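Local coordinates for protein 4-hydroxythreonine-4-phosphate dehydrogenase (Legionella pneumophila subsp. pneumophila, PDB 6XMY) that probably catalyses the NAD(P)-dependent oxidation of 4-(phosphooxy)-L-threonine, a step in pyridoxine 5'-phosphate biosynthesis that yields 3-amino-2-oxopropyl phosphate, at residues A[45-50]-A[57-62]; A[210-213]-A[219-222]. All coordinates share one frame; numbering follows the deposited sequence.

Contact 1. Residues A[45-50]-A[57-62]; sequences LLEARA and IKFLEY. With EDO (1,2-ethanediol), chain E.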
# COMPACT_ATOMS: atom_id res chain seq x y z
N LEU A 45 -13.08 4.62 20.12
CA LEU A 45 -12.46 5.61 19.25
C LEU A 45 -13.32 5.86 18.02
O LEU A 45 -13.56 7.01 17.65
CB LEU A 45 -11.07 5.13 18.84
CG LEU A 45 -10.51 5.78 17.57
CD1 LEU A 45 -10.14 7.25 17.84
CD2 LEU A 45 -9.31 5.01 17.11
N LEU A 46 -13.77 4.79 17.37
CA LEU A 46 -14.59 4.96 16.17
C LEU A 46 -15.89 5.68 16.49
O LEU A 46 -16.32 6.57 15.75
CB LEU A 46 -14.82 3.60 15.51
CG LEU A 46 -13.56 3.01 14.89
CD1 LEU A 46 -13.73 1.52 14.59
CD2 LEU A 46 -13.22 3.76 13.61
N GLU A 47 -16.53 5.33 17.62
CA GLU A 47 -17.76 6.01 18.01
C GLU A 47 -17.50 7.48 18.30
O GLU A 47 -18.29 8.34 17.89
CB GLU A 47 -18.39 5.32 19.24
CG GLU A 47 -18.95 3.93 18.92
CD GLU A 47 -19.27 3.09 20.15
OE1 GLU A 47 -18.80 3.42 21.25
OE2 GLU A 47 -19.98 2.08 19.99
N ALA A 48 -16.41 7.78 19.01
CA ALA A 48 -16.12 9.17 19.36
C ALA A 48 -15.74 9.99 18.14
O ALA A 48 -16.13 11.15 18.02
CB ALA A 48 -15.01 9.23 20.41
N ARG A 49 -14.98 9.39 17.22
CA ARG A 49 -14.62 10.10 15.99
C ARG A 49 -15.85 10.36 15.13
O ARG A 49 -16.00 11.44 14.56
CB ARG A 49 -13.54 9.32 15.24
CG ARG A 49 -12.93 10.04 14.03
CD ARG A 49 -12.13 11.30 14.42
NE ARG A 49 -11.10 11.04 15.43
CZ ARG A 49 -9.88 10.58 15.18
NH1 ARG A 49 -9.49 10.33 13.93
NH2 ARG A 49 -9.03 10.37 16.19
N ALA A 50 -16.78 9.39 15.07
CA ALA A 50 -18.03 9.61 14.34
C ALA A 50 -18.81 10.78 14.95
O ALA A 50 -19.36 11.62 14.22
CB ALA A 50 -18.87 8.32 14.35
N ILE A 57 -23.88 6.70 12.64
CA ILE A 57 -23.49 5.36 12.23
C ILE A 57 -23.94 4.38 13.30
O ILE A 57 -23.82 4.66 14.50
CB ILE A 57 -21.96 5.26 12.04
CG1 ILE A 57 -21.51 6.18 10.91
CG2 ILE A 57 -21.53 3.83 11.77
CD1 ILE A 57 -20.02 6.36 10.84
N LYS A 58 -24.45 3.23 12.87
CA LYS A 58 -24.77 2.15 13.79
C LYS A 58 -23.64 1.12 13.73
O LYS A 58 -23.33 0.58 12.67
CB LYS A 58 -26.11 1.51 13.44
CG LYS A 58 -27.29 2.45 13.70
CD LYS A 58 -28.58 1.89 13.15
CE LYS A 58 -29.69 2.91 13.21
NZ LYS A 58 -29.90 3.43 14.59
N PHE A 59 -23.03 0.86 14.88
CA PHE A 59 -21.88 -0.02 14.95
C PHE A 59 -22.30 -1.41 15.38
O PHE A 59 -23.08 -1.58 16.32
CB PHE A 59 -20.86 0.53 15.94
CG PHE A 59 -20.25 1.84 15.52
CD1 PHE A 59 -19.13 1.87 14.71
CD2 PHE A 59 -20.83 3.04 15.91
CE1 PHE A 59 -18.58 3.08 14.31
CE2 PHE A 59 -20.28 4.25 15.52
CZ PHE A 59 -19.15 4.27 14.72
N LEU A 60 -21.76 -2.41 14.70
CA LEU A 60 -21.95 -3.81 15.07
C LEU A 60 -20.59 -4.41 15.40
O LEU A 60 -19.60 -4.13 14.73
CB LEU A 60 -22.55 -4.59 13.90
CG LEU A 60 -23.95 -4.17 13.43
CD1 LEU A 60 -24.28 -4.83 12.10
CD2 LEU A 60 -24.99 -4.53 14.47
N GLU A 61 -20.54 -5.24 16.43
CA GLU A 61 -19.33 -5.99 16.69
C GLU A 61 -19.28 -7.22 15.80
O GLU A 61 -20.28 -7.93 15.63
CB GLU A 61 -19.23 -6.38 18.17
CG GLU A 61 -19.06 -5.15 19.06
CD GLU A 61 -18.73 -5.51 20.49
OE1 GLU A 61 -18.43 -6.69 20.76
OE2 GLU A 61 -18.78 -4.60 21.35
N TYR A 62 -18.11 -7.46 15.22
CA TYR A 62 -17.94 -8.56 14.28
C TYR A 62 -18.29 -9.90 14.92
O TYR A 62 -17.92 -10.18 16.06
CB TYR A 62 -16.50 -8.62 13.78
CG TYR A 62 -16.27 -9.83 12.92
CD1 TYR A 62 -16.74 -9.88 11.62
CD2 TYR A 62 -15.62 -10.96 13.42
CE1 TYR A 62 -16.56 -11.01 10.82
CE2 TYR A 62 -15.44 -12.09 12.64
CZ TYR A 62 -15.91 -12.10 11.34
OH TYR A 62 -15.73 -13.23 10.57
C1 EDO E . -11.52 10.64 19.18
O1 EDO E . -10.22 10.96 18.68
C2 EDO E . -12.42 11.84 18.97
O2 EDO E . -12.54 12.07 17.57
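Leu-46, Glu-47 and Ala-50 of helix segment 45-50 face Phe-59 of strand 58-61, the two segments running antiparallel at 173° with their axes 10.2 Å apart. Phe-59 reaches across from the strand and gives the largest share of the buried surface. Its CG stands anti to the carbonyl carbon, which directs the ring at the helix. The ring lies between Glu-47 CG on one face and Ile-57 CG2 on the other, the latter near the ring's margin. Glu-47 makes a CH-pi contact, CG lying 4.0 Å from the Phe-59 ring centroid and 27° off the normal, while its carboxylate plane is turned 71° from the ring. Ala-50 meets the ring at its edge, with CB 4.1 Å from Phe-59 CZ. Leu-46 touches through CB, which lies 4.0 Å from Phe-59 CE1. Toward the start of the strand segment, Ile-57 reaches Ala-50 with its CD1 branch. Leu-28 of helix 23-29 also packs on Phe-59 and Ile-57. Arg-49 leads away from the strand, bent at chi2 and chi3, and grips a 1,2-ethanediol, probably from the crystallisation liquor: NH2 donates almost straight to EDO O1 at 2.8 Å, and NE to EDO O2 at 2.8 Å. The diol also bonds Glu-52 and Ser-88. Arg-49 NH1 forms a salt bridge with Asp-25 and bonds Gly-21 O, and NH2 bonds Pro-19 O. With no hydrogen bond between them, these two segments meet through apolar packing and one CH-pi contact, whereas the polar bonds of Arg-49 are made away from the strand.

Contact 2. Residues A[210-213]-A[219-222]; sequences LNPH and YLGR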
# COMPACT_ATOMS: atom_id res chain seq x y z
N LEU A 210 19.19 4.76 -12.23
CA LEU A 210 19.40 5.29 -10.89
C LEU A 210 19.78 6.77 -10.91
O LEU A 210 19.33 7.54 -10.05
CB LEU A 210 20.49 4.50 -10.18
CG LEU A 210 20.89 5.03 -8.80
CD1 LEU A 210 19.73 4.88 -7.83
CD2 LEU A 210 22.12 4.31 -8.31
N ASN A 211 20.60 7.16 -11.88
CA ASN A 211 21.21 8.48 -11.98
C ASN A 211 20.45 9.35 -12.98
O ASN A 211 19.72 8.85 -13.84
CB ASN A 211 22.65 8.29 -12.44
CG ASN A 211 23.47 7.55 -11.41
OD1 ASN A 211 23.59 8.01 -10.28
ND2 ASN A 211 23.97 6.37 -11.77
N PRO A 212 20.61 10.68 -12.89
CA PRO A 212 19.99 11.55 -13.90
C PRO A 212 20.41 11.14 -15.31
O PRO A 212 21.54 10.74 -15.54
CB PRO A 212 20.51 12.95 -13.55
CG PRO A 212 20.95 12.86 -12.12
CD PRO A 212 21.37 11.44 -11.88
N HIS A 213 19.46 11.24 -16.24
CA HIS A 213 19.68 10.83 -17.63
C HIS A 213 20.28 9.43 -17.73
O HIS A 213 21.10 9.14 -18.60
CB HIS A 213 20.48 11.89 -18.39
CG HIS A 213 19.75 13.18 -18.44
ND1 HIS A 213 18.63 13.36 -19.23
CD2 HIS A 213 19.90 14.33 -17.73
CE1 HIS A 213 18.16 14.58 -19.04
NE2 HIS A 213 18.91 15.18 -18.14
N TYR A 219 29.00 8.57 -17.69
CA TYR A 219 29.71 9.76 -17.23
C TYR A 219 29.07 10.40 -16.01
O TYR A 219 29.67 11.30 -15.41
CB TYR A 219 29.81 10.79 -18.37
CG TYR A 219 30.74 10.35 -19.47
CD1 TYR A 219 32.12 10.37 -19.28
CD2 TYR A 219 30.25 9.90 -20.69
CE1 TYR A 219 32.98 9.95 -20.28
CE2 TYR A 219 31.10 9.48 -21.69
CZ TYR A 219 32.47 9.51 -21.48
OH TYR A 219 33.34 9.10 -22.46
N LEU A 220 27.88 9.94 -15.62
CA LEU A 220 27.18 10.48 -14.46
C LEU A 220 26.74 9.32 -13.56
O LEU A 220 25.56 9.14 -13.26
CB LEU A 220 25.99 11.33 -14.88
CG LEU A 220 25.58 12.34 -13.80
CD1 LEU A 220 26.64 13.42 -13.62
CD2 LEU A 220 24.23 12.97 -14.13
N GLY A 221 27.72 8.54 -13.11
CA GLY A 221 27.45 7.34 -12.35
C GLY A 221 27.63 6.08 -13.18
O GLY A 221 27.43 6.08 -14.41
N ARG A 222 28.03 5.00 -12.52
CA ARG A 222 28.32 3.74 -13.18
C ARG A 222 27.26 2.67 -12.94
O ARG A 222 27.37 1.58 -13.51
CB ARG A 222 29.68 3.20 -12.71
CG ARG A 222 30.80 4.19 -12.88
CD ARG A 222 31.02 4.49 -14.34
NE ARG A 222 31.43 3.30 -15.08
CZ ARG A 222 31.69 3.30 -16.38
NH1 ARG A 222 31.57 4.42 -17.08
NH2 ARG A 222 32.05 2.18 -16.99
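Asn-211 packs its side chain on the backbone of Leu-220 and Gly-221, next to an apolar contact between its neighbour Pro-212 and the Leu-220 side chain. The Pro-212 ring and the Leu-220 side chain cross at about a right angle. Only the CD2 branch of Leu-220 does the touching: it comes up against the proline ring 3.8 Å from Pro-212 CB, with CG and CD at similar range, and also lies 3.8 Å from the Pro-212 carbonyl O. Leu-220 has its CG anti to the backbone N (chi1 -157°), an arrangement that carries CD2 across to the proline. From the other segment, the Leu-220 carbonyl O approaches Asn-211 closely, 3.1 Å from CB, and this is a contact with carbon rather than a hydrogen bond. The amide of Asn-211 extends past that oxygen toward Gly-221, bringing ND2 to 3.7 Å from Gly-221 CA. The backbone of Gly-221 (phi 104°, psi 149°) thus passes close beside the amide, with no side chain between them. ND2 finds its hydrogen-bond partner in Glu-223 OE2, at the start of helix 223-237, and the backbone N of Asn-211 donates to Glu-224 OE1 of the same helix. Arg-222 turns away and bonds through NH1 to Gly-218 O. Both segments belong to the surface loop between strand 204-208 and helix 223-237; Leu-210, at the strand end of this loop, packs inward on Ile-228 of that helix and on Val-174 and Pro-175 of helix 174-177.

Overall arrangement
Contacts 1 and 2 lie on opposite sides of the chain's centre, their own centres 52 Å apart and their nearest atoms about 37 Å apart, so neither touches the other. They follow in series along the chain, contact 1 being complete before contact 2 begins. The first is partly buried and joins a helix to an outermost strand; the second lies on the surface, within a loop. Both stand away from the bound NAD and from the zinc ion held by His-168 and His-268. These are therefore peripheral packing contacts, centred about 25 Å and 29 Å from the chain's centre, respectively.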